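Local coordinates for CysQ, sulfite synthesis pathway protein (Bacteroides thetaiotaomicron VPI-5482, PDB 3B8B), which probably removes the 3'-phosphate from adenosine 3',5'-bisphosphate to leave AMP, as a magnesium-dependent phosphatase of the inositol monophosphatase superfamily, at residues 66-71 with 82-87; 110-113 with 118-121; 225-230 with 236-241. All blocks are in the same frame, centred on the assembly; numbering follows the deposited sequence. Where two conformers were deposited one is given.

In the fold
From the N terminus, the three contacts follow in series; none encloses or crosses another. Interaction 1 closes the short link between helix 59-75 and strand 82-84, an outermost strand of the six-stranded mixed sheet. Interaction 2 closes the turn from helix 110-114 into strand 121-128 of the same sheet, with its nearest atoms about 7 Å from those of interaction 1. Interaction 3 comes much later, joining helix 225-232 to strand 238-240 of the antiparallel sheet, on the opposite side of the chain's centre from interaction 1. Interactions 2 and 3 touch: Ile225 packs on Glu119 and Thr121, tying the start of helix 225-232 to the entry of strand 121-128.

Interaction 1: 66-71 with 82-87; sequences KAHEAI and VLSEEG. With SO4 (sulfate ion), chain D.
Beside the predicted magnesium site, His68 of helix 59-75 meets the ST turn that Ser84 begins at the end of strand 82-84. The histidine CG stands anti to the backbone N (chi1 173°), which carries the ring off the helix with its edge to the serine. His68 ND1 and Ser84 OG share a 2.8 Å hydrogen bond, noticeably bent at 140°. The same OG accepts the N-H of Glu86 (Glu86 N to Ser84 OG 3.1 Å), and two bonds therefore hold the hydroxyl oxygen in place. This is also a type I turn, closed by Gly87 N on Ser84 O, and it carries Glu85, a predicted magnesium ligand. On the other side of the ring, His68 NE2 donates almost in line to O4 of a sulfate ion, probably from the crystallisation liquor, 2.9 Å away in the ring plane; in the crystal the imidazole is thus held at both nitrogens. Over one ring face, offset toward the rim, lies Glu86 C. The contact of His68 CB with Glu86 CG is less certain, because that glutamate was modelled in two conformers. Pro106 of strand 100-108 packs on both His68 and Ser84, while Lys88 N also binds the sulfate.

Interaction 2: 110-113 with 118-121; sequences TKEF and GEFT. With SO4 (sulfate ion), chain F.
Glu112 grips the loop after helix 110-114, whose Thr110 is predicted to bind substrate, with two acceptors, one from the backbone and one from the side chain. Its carbonyl O takes the N-H of Gly118 at 3.2 Å (Gly118 N to Glu112 O), an almost straight bond although the donor stands above the carbonyl plane. The carboxylate oxygen Glu112 OE1 takes the next amide, Glu119 N, at 2.9 Å; this donor comes from the anti side and lies 30° out of the carboxylate plane. A bend at chi2 (-72°) folds the glutamate back over the loop, with OE1 also 3.3 Å from Glu119 CB. The second oxygen, OE2, forms a salt bridge with Arg195 NE, so both carboxylate oxygens have partners. Replacing Glu112 by an alanine would probably leave the Glu119 amide without this acceptor and Arg195 without its salt bridge. Glu119 turns its own OE1 to Gly222 N, with a long, weak ion pair to Arg195. Beside these bonds, Phe113 and Phe120 form a T-shaped pair: the edge of Phe113 stands over the face of Phe120, centroids 5.2 Å apart and planes at 68°, with Phe113 CD1 3.8 Å from Phe120 CE2. Both rings pack against Tyr42, Leu107 of strand 100-108 and Ile38 of helix 20-43; Phe113 also meets Ala63 of helix 59-75, so the aromatic side of the turn into strand 121-128 packs against both helices.

Interaction 3: 225-230 with 236-241; sequences IKICLV and DVYPRF. With SO4 (sulfate ion), chain B.
Lys226 lies across one face of the Tyr238 ring, its CB almost exactly over the centre: a CH-pi contact, 3.6 Å from CB to the ring centroid and 10° off the normal. From there the chain runs along the face toward the phenol end, where Lys226 CE comes 3.3 Å from Tyr238 OH. A bend at chi3 (-74°), followed by another at chi4, turns the ammonium group past the ring to a bound sulfate. Ile227 approaches differently, at the ring edge and in its plane, with CG1 3.7 Å from Tyr238 CE2. Val230, one helical turn on from Lys226, crosses the tyrosine side chain at about a right angle; its CG2 sits 3.9 Å from Tyr238 CB. The tyrosine is thus met over a face, at an edge and at its base by helix 225-232. A short connection joins that helix to strand 238-240, and their short segments run roughly antiparallel, with 146° between the N-to-C directions; the strand pairs with strand 280-288, whose Phe284 meets Tyr238 edge-to-face. At the phenol end, Arg240 NH1 donates to Tyr238 OH at 2.8 Å, near the guanidinium plane. NH1 also reaches sulfate O1, and Arg240 NH2 gives an almost straight bond of 2.9 Å to sulfate O3. Lys226 NZ joins from the helix, 3.0 Å from sulfate O4 and also near O1; with the carbonyls of Ser221 and Ser223 it has four acceptors for three N-H groups. Ser194 OG also binds the sulfate, which probably came from the crystallisation liquor, yet a lysine and an arginine converging on it are consistent with a pocket for an anion; Asp108, a predicted magnesium ligand, has its side chain about 7 Å from that of Lys226.

Interaction 1: 66-71 with 82-87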
loop_
_atom_site.group_PDB
_atom_site.type_symbol
_atom_site.label_atom_id
_atom_site.label_comp_id
_atom_site.label_asym_id
_atom_site.label_seq_id
_atom_site.Cartn_x
_atom_site.Cartn_y
_atom_site.Cartn_z
ATOM N N LYS A 66 11.222 -11.934 -7.751
ATOM C CA LYS A 66 10.755 -13.102 -6.993
ATOM C C LYS A 66 9.422 -12.791 -6.285
ATOM O O LYS A 66 8.545 -13.664 -6.170
ATOM C CB LYS A 66 11.814 -13.587 -6.004
ATOM C CG LYS A 66 13.057 -14.129 -6.708
ATOM C CD LYS A 66 13.822 -15.132 -5.876
ATOM C CE LYS A 66 14.851 -15.937 -6.716
ATOM N NZ LYS A 66 14.280 -16.978 -7.649
ATOM N N ALA A 67 9.278 -11.553 -5.810
ATOM C CA ALA A 67 8.027 -11.106 -5.190
ATOM C C ALA A 67 6.889 -11.143 -6.196
ATOM O O ALA A 67 5.796 -11.637 -5.900
ATOM C CB ALA A 67 8.189 -9.681 -4.598
ATOM N N HIS A 68 7.145 -10.599 -7.378
ATOM C CA HIS A 68 6.151 -10.608 -8.458
ATOM C C HIS A 68 5.714 -12.032 -8.773
ATOM O O HIS A 68 4.528 -12.323 -8.868
ATOM C CB HIS A 68 6.684 -9.927 -9.706
ATOM C CG HIS A 68 5.778 -10.067 -10.881
ATOM N ND1 HIS A 68 4.731 -9.213 -11.128
ATOM C CD2 HIS A 68 5.734 -11.009 -11.843
ATOM C CE1 HIS A 68 4.083 -9.624 -12.203
ATOM N NE2 HIS A 68 4.686 -10.700 -12.669
ATOM N N GLU A 69 6.681 -12.927 -8.908
ATOM C CA GLU A 69 6.392 -14.316 -9.262
ATOM C C GLU A 69 5.527 -14.981 -8.197
ATOM O O GLU A 69 4.578 -15.703 -8.534
ATOM C CB GLU A 69 7.709 -15.068 -9.474
ATOM C CG GLU A 69 8.381 -14.671 -10.782
ATOM C CD GLU A 69 9.802 -15.242 -10.956
ATOM O OE1 GLU A 69 10.316 -15.895 -10.004
ATOM O OE2 GLU A 69 10.398 -15.003 -12.053
ATOM N N ALA A 70 5.845 -14.735 -6.918
ATOM C CA ALA A 70 5.087 -15.290 -5.792
ATOM C C ALA A 70 3.647 -14.790 -5.810
ATOM O O ALA A 70 2.697 -15.542 -5.569
ATOM C CB ALA A 70 5.761 -14.934 -4.446
ATOM N N ILE A 71 3.494 -13.513 -6.107
ATOM C CA ILE A 71 2.169 -12.902 -6.106
ATOM C C ILE A 71 1.327 -13.440 -7.261
ATOM O O ILE A 71 0.206 -13.863 -7.029
ATOM C CB ILE A 71 2.267 -11.370 -6.183
ATOM C CG1 ILE A 71 2.874 -10.828 -4.883
ATOM C CG2 ILE A 71 0.892 -10.752 -6.488
ATOM C CD1 ILE A 71 3.334 -9.343 -5.000
ATOM N N VAL A 82 -4.255 -9.073 -13.802
ATOM C CA VAL A 82 -3.238 -8.470 -12.953
ATOM C C VAL A 82 -2.442 -7.406 -13.684
ATOM O O VAL A 82 -1.881 -7.660 -14.781
ATOM C CB VAL A 82 -2.226 -9.539 -12.429
ATOM C CG1 VAL A 82 -1.180 -8.915 -11.537
ATOM C CG2 VAL A 82 -2.959 -10.689 -11.736
ATOM N N LEU A 83 -2.414 -6.222 -13.089
ATOM C CA LEU A 83 -1.593 -5.117 -13.531
ATOM C C LEU A 83 -0.526 -4.933 -12.465
ATOM O O LEU A 83 -0.807 -4.422 -11.370
ATOM C CB LEU A 83 -2.435 -3.865 -13.694
ATOM C CG LEU A 83 -1.686 -2.579 -14.048
ATOM C CD1 LEU A 83 -0.955 -2.768 -15.384
ATOM C CD2 LEU A 83 -2.664 -1.431 -14.095
ATOM N N SER A 84 0.685 -5.396 -12.772
ATOM C CA SER A 84 1.820 -5.371 -11.815
ATOM C C SER A 84 2.894 -4.436 -12.270
ATOM O O SER A 84 3.210 -4.336 -13.473
ATOM C CB SER A 84 2.442 -6.762 -11.637
ATOM O OG SER A 84 3.590 -6.729 -10.762
ATOM N N GLU A 85 3.514 -3.789 -11.287
ATOM C CA GLU A 85 4.701 -2.991 -11.523
ATOM C C GLU A 85 5.813 -3.803 -12.223
ATOM O O GLU A 85 6.557 -3.226 -13.044
ATOM C CB GLU A 85 5.187 -2.447 -10.173
ATOM C CG GLU A 85 6.466 -1.527 -10.208
ATOM C CD GLU A 85 7.753 -2.316 -10.471
ATOM O OE1 GLU A 85 7.841 -3.497 -10.045
ATOM O OE2 GLU A 85 8.682 -1.746 -11.103
ATOM N N GLU A 86 5.914 -5.107 -11.905
ATOM C CA GLU A 86 6.969 -5.980 -12.463
ATOM C C GLU A 86 6.474 -6.837 -13.656
ATOM O O GLU A 86 7.221 -7.670 -14.197
ATOM C CB GLU A 86 7.559 -6.835 -11.314
ATOM C CG GLU A 86 8.555 -7.943 -11.650
ATOM C CD GLU A 86 9.832 -7.478 -12.331
ATOM O OE1 GLU A 86 10.046 -6.252 -12.494
ATOM O OE2 GLU A 86 10.630 -8.366 -12.712
ATOM N N GLY A 87 5.231 -6.615 -14.082
ATOM C CA GLY A 87 4.632 -7.391 -15.149
ATOM C C GLY A 87 5.156 -6.936 -16.484
ATOM O O GLY A 87 5.658 -5.824 -16.607
HETATM S S SO4 D . 4.318 -11.587 -16.199
HETATM O O1 SO4 D . 4.039 -12.417 -17.372
HETATM O O2 SO4 D . 5.757 -11.338 -16.153
HETATM O O3 SO4 D . 3.594 -10.319 -16.318
HETATM O O4 SO4 D . 3.887 -12.289 -14.985
#

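Interaction 2: 110-113 with 118-121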
loop_
_atom_site.group_PDB
_atom_site.type_symbol
_atom_site.label_atom_id
_atom_site.label_comp_id
_atom_site.label_asym_id
_atom_site.label_seq_id
_atom_site.Cartn_x
_atom_site.Cartn_y
_atom_site.Cartn_z
ATOM N N THR A 110 12.119 1.677 -3.083
ATOM C CA THR A 110 13.412 1.344 -3.610
ATOM C C THR A 110 14.565 1.746 -2.694
ATOM O O THR A 110 15.421 0.913 -2.359
ATOM C CB THR A 110 13.563 2.018 -5.030
ATOM O OG1 THR A 110 12.646 1.359 -5.904
ATOM C CG2 THR A 110 14.957 1.906 -5.533
ATOM N N LYS A 111 14.568 3.003 -2.280
ATOM C CA LYS A 111 15.580 3.530 -1.404
ATOM C C LYS A 111 15.531 2.825 -0.033
ATOM O O LYS A 111 16.561 2.454 0.528
ATOM C CB LYS A 111 15.417 5.044 -1.286
ATOM C CG LYS A 111 15.721 5.776 -2.630
ATOM C CD LYS A 111 15.379 7.274 -2.564
ATOM C CE LYS A 111 15.714 8.020 -3.873
ATOM N NZ LYS A 111 15.169 9.421 -3.795
ATOM N N GLU A 112 14.324 2.584 0.477
ATOM C CA GLU A 112 14.180 1.879 1.776
ATOM C C GLU A 112 14.847 0.522 1.731
ATOM O O GLU A 112 15.464 0.059 2.684
ATOM C CB GLU A 112 12.691 1.711 2.147
ATOM C CG GLU A 112 11.982 3.001 2.532
ATOM C CD GLU A 112 12.402 3.554 3.883
ATOM O OE1 GLU A 112 12.766 2.748 4.772
ATOM O OE2 GLU A 112 12.362 4.812 4.064
ATOM N N PHE A 113 14.734 -0.152 0.581
ATOM C CA PHE A 113 15.326 -1.445 0.419
ATOM C C PHE A 113 16.849 -1.374 0.207
ATOM O O PHE A 113 17.621 -2.003 0.933
ATOM C CB PHE A 113 14.662 -2.175 -0.776
ATOM C CG PHE A 113 15.132 -3.567 -0.958
ATOM C CD1 PHE A 113 14.496 -4.616 -0.317
ATOM C CD2 PHE A 113 16.236 -3.850 -1.771
ATOM C CE1 PHE A 113 14.929 -5.902 -0.468
ATOM C CE2 PHE A 113 16.686 -5.137 -1.917
ATOM C CZ PHE A 113 16.026 -6.176 -1.270
ATOM N N GLY A 118 14.542 -0.142 5.721
ATOM C CA GLY A 118 13.649 -1.183 6.184
ATOM C C GLY A 118 12.150 -0.996 6.021
ATOM O O GLY A 118 11.402 -1.914 6.393
ATOM N N GLU A 119 11.700 0.157 5.516
ATOM C CA GLU A 119 10.249 0.458 5.439
ATOM C C GLU A 119 9.709 0.404 4.006
ATOM O O GLU A 119 9.024 1.304 3.524
ATOM C CB GLU A 119 9.925 1.760 6.165
ATOM C CG GLU A 119 10.236 1.632 7.670
ATOM C CD GLU A 119 9.964 2.892 8.487
ATOM O OE1 GLU A 119 9.440 3.879 7.926
ATOM O OE2 GLU A 119 10.264 2.890 9.732
ATOM N N PHE A 120 10.092 -0.671 3.334
ATOM C CA PHE A 120 9.529 -1.029 2.019
ATOM C C PHE A 120 8.319 -1.952 2.238
ATOM O O PHE A 120 8.144 -2.531 3.316
ATOM C CB PHE A 120 10.586 -1.676 1.135
ATOM C CG PHE A 120 11.316 -2.830 1.796
ATOM C CD1 PHE A 120 10.803 -4.124 1.779
ATOM C CD2 PHE A 120 12.517 -2.595 2.469
ATOM C CE1 PHE A 120 11.478 -5.164 2.397
ATOM C CE2 PHE A 120 13.188 -3.634 3.072
ATOM C CZ PHE A 120 12.666 -4.896 3.076
ATOM N N THR A 121 7.484 -2.077 1.200
ATOM C CA THR A 121 6.202 -2.748 1.333
ATOM C C THR A 121 5.853 -3.556 0.077
ATOM O O THR A 121 6.341 -3.286 -1.030
ATOM C CB THR A 121 5.055 -1.724 1.511
ATOM O OG1 THR A 121 5.037 -0.847 0.369
ATOM C CG2 THR A 121 5.210 -0.890 2.804
HETATM S S SO4 F . 16.977 11.005 -1.264
HETATM O O1 SO4 F . 17.702 9.784 -1.620
HETATM O O2 SO4 F . 17.736 12.182 -1.684
HETATM O O3 SO4 F . 15.687 11.014 -1.944
HETATM O O4 SO4 F . 16.794 11.057 0.187
#

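Interaction 3: 225-230 with 236-241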
loop_
_atom_site.group_PDB
_atom_site.type_symbol
_atom_site.label_atom_id
_atom_site.label_comp_id
_atom_site.label_asym_id
_atom_site.label_seq_id
_atom_site.Cartn_x
_atom_site.Cartn_y
_atom_site.Cartn_z
ATOM N N ILE A 225 3.278 2.932 3.988
ATOM C CA ILE A 225 2.979 2.989 5.411
ATOM C C ILE A 225 2.405 4.388 5.714
ATOM O O ILE A 225 1.609 4.554 6.629
ATOM C CB ILE A 225 4.233 2.710 6.270
ATOM C CG1 ILE A 225 4.842 1.359 5.905
ATOM C CG2 ILE A 225 3.873 2.791 7.743
ATOM C CD1 ILE A 225 6.171 1.054 6.602
ATOM N N LYS A 226 2.823 5.381 4.936
ATOM C CA LYS A 226 2.317 6.755 5.155
ATOM C C LYS A 226 0.802 6.837 5.003
ATOM O O LYS A 226 0.139 7.577 5.727
ATOM C CB LYS A 226 3.019 7.738 4.232
ATOM C CG LYS A 226 4.512 7.889 4.590
ATOM C CD LYS A 226 5.255 8.959 3.818
ATOM C CE LYS A 226 5.527 8.547 2.407
ATOM N NZ LYS A 226 6.435 7.356 2.296
ATOM N N ILE A 227 0.251 6.051 4.082
ATOM C CA ILE A 227 -1.199 6.009 3.893
ATOM C C ILE A 227 -1.815 5.273 5.084
ATOM O O ILE A 227 -2.840 5.688 5.655
ATOM C CB ILE A 227 -1.583 5.315 2.562
ATOM C CG1 ILE A 227 -0.967 6.032 1.327
ATOM C CG2 ILE A 227 -3.144 5.236 2.473
ATOM C CD1 ILE A 227 -1.127 5.246 0.028
ATOM N N CYS A 228 -1.160 4.177 5.488
ATOM C CA CYS A 228 -1.590 3.387 6.632
ATOM C C CYS A 228 -1.642 4.167 7.939
ATOM O O CYS A 228 -2.511 3.936 8.756
ATOM C CB CYS A 228 -0.723 2.145 6.808
ATOM S SG CYS A 228 -0.848 0.994 5.393
ATOM N N LEU A 229 -0.721 5.106 8.110
ATOM C CA LEU A 229 -0.654 5.887 9.341
ATOM C C LEU A 229 -1.923 6.730 9.467
ATOM O O LEU A 229 -2.429 6.916 10.569
ATOM C CB LEU A 229 0.582 6.761 9.372
ATOM C CG LEU A 229 1.892 6.024 9.689
ATOM C CD1 LEU A 229 3.067 6.923 9.324
ATOM C CD2 LEU A 229 1.885 5.695 11.196
ATOM N N VAL A 230 -2.414 7.248 8.341
ATOM C CA VAL A 230 -3.691 7.985 8.383
ATOM C C VAL A 230 -4.868 7.042 8.675
ATOM O O VAL A 230 -5.720 7.349 9.496
ATOM C CB VAL A 230 -3.915 8.834 7.132
ATOM C CG1 VAL A 230 -5.211 9.646 7.258
ATOM C CG2 VAL A 230 -2.708 9.775 6.902
ATOM N N ASP A 236 -2.994 12.844 10.864
ATOM C CA ASP A 236 -4.168 13.503 10.323
ATOM C C ASP A 236 -4.132 13.617 8.801
ATOM O O ASP A 236 -5.172 13.570 8.143
ATOM C CB ASP A 236 -4.312 14.879 10.920
ATOM C CG ASP A 236 -4.582 14.817 12.407
ATOM O OD1 ASP A 236 -5.729 14.520 12.774
ATOM O OD2 ASP A 236 -3.669 15.000 13.196
ATOM N N VAL A 237 -2.949 13.849 8.249
ATOM C CA VAL A 237 -2.842 14.128 6.815
ATOM C C VAL A 237 -1.540 13.589 6.262
ATOM O O VAL A 237 -0.498 13.690 6.911
ATOM C CB VAL A 237 -2.992 15.641 6.497
ATOM C CG1 VAL A 237 -1.857 16.457 7.101
ATOM C CG2 VAL A 237 -3.091 15.866 4.986
ATOM N N TYR A 238 -1.624 13.025 5.059
ATOM C CA TYR A 238 -0.470 12.635 4.264
ATOM C C TYR A 238 -0.619 13.284 2.884
ATOM O O TYR A 238 -1.357 12.750 2.045
ATOM C CB TYR A 238 -0.342 11.123 4.169
ATOM C CG TYR A 238 0.630 10.637 3.122
ATOM C CD1 TYR A 238 1.809 11.343 2.851
ATOM C CD2 TYR A 238 0.379 9.485 2.383
ATOM C CE1 TYR A 238 2.691 10.910 1.866
ATOM C CE2 TYR A 238 1.246 9.049 1.391
ATOM C CZ TYR A 238 2.404 9.770 1.123
ATOM O OH TYR A 238 3.273 9.331 0.135
ATOM N N PRO A 239 0.031 14.433 2.685
ATOM C CA PRO A 239 -0.020 15.094 1.375
ATOM C C PRO A 239 1.158 14.638 0.552
ATOM O O PRO A 239 2.292 14.569 1.067
ATOM C CB PRO A 239 0.071 16.569 1.746
ATOM C CG PRO A 239 0.990 16.571 2.978
ATOM C CD PRO A 239 0.775 15.254 3.676
ATOM N N ARG A 240 0.944 14.310 -0.706
ATOM C CA ARG A 240 2.053 13.905 -1.568
ATOM C C ARG A 240 1.912 14.646 -2.895
ATOM O O ARG A 240 1.153 14.241 -3.779
ATOM C CB ARG A 240 2.120 12.392 -1.756
ATOM C CG ARG A 240 3.426 11.931 -2.376
ATOM C CD ARG A 240 4.510 12.205 -1.399
ATOM N NE ARG A 240 5.847 11.886 -1.858
ATOM C CZ ARG A 240 6.383 10.669 -1.787
ATOM N NH1 ARG A 240 5.670 9.642 -1.340
ATOM N NH2 ARG A 240 7.644 10.476 -2.171
ATOM N N PHE A 241 2.632 15.761 -3.004
ATOM C CA PHE A 241 2.604 16.601 -4.214
ATOM C C PHE A 241 3.835 16.275 -5.048
ATOM O O PHE A 241 4.767 17.083 -5.212
ATOM C CB PHE A 241 2.517 18.077 -3.841
ATOM C CG PHE A 241 1.250 18.462 -3.100
ATOM C CD1 PHE A 241 0.272 17.521 -2.741
ATOM C CD2 PHE A 241 1.042 19.772 -2.750
ATOM C CE1 PHE A 241 -0.877 17.928 -2.037
ATOM C CE2 PHE A 241 -0.100 20.175 -2.086
ATOM C CZ PHE A 241 -1.041 19.259 -1.717
HETATM S S SO4 B . 8.132 6.871 -0.802
HETATM O O1 SO4 B . 6.668 6.936 -0.736
HETATM O O2 SO4 B . 8.498 5.511 -1.219
HETATM O O3 SO4 B . 8.594 7.794 -1.863
HETATM O O4 SO4 B . 8.792 7.260 0.397
#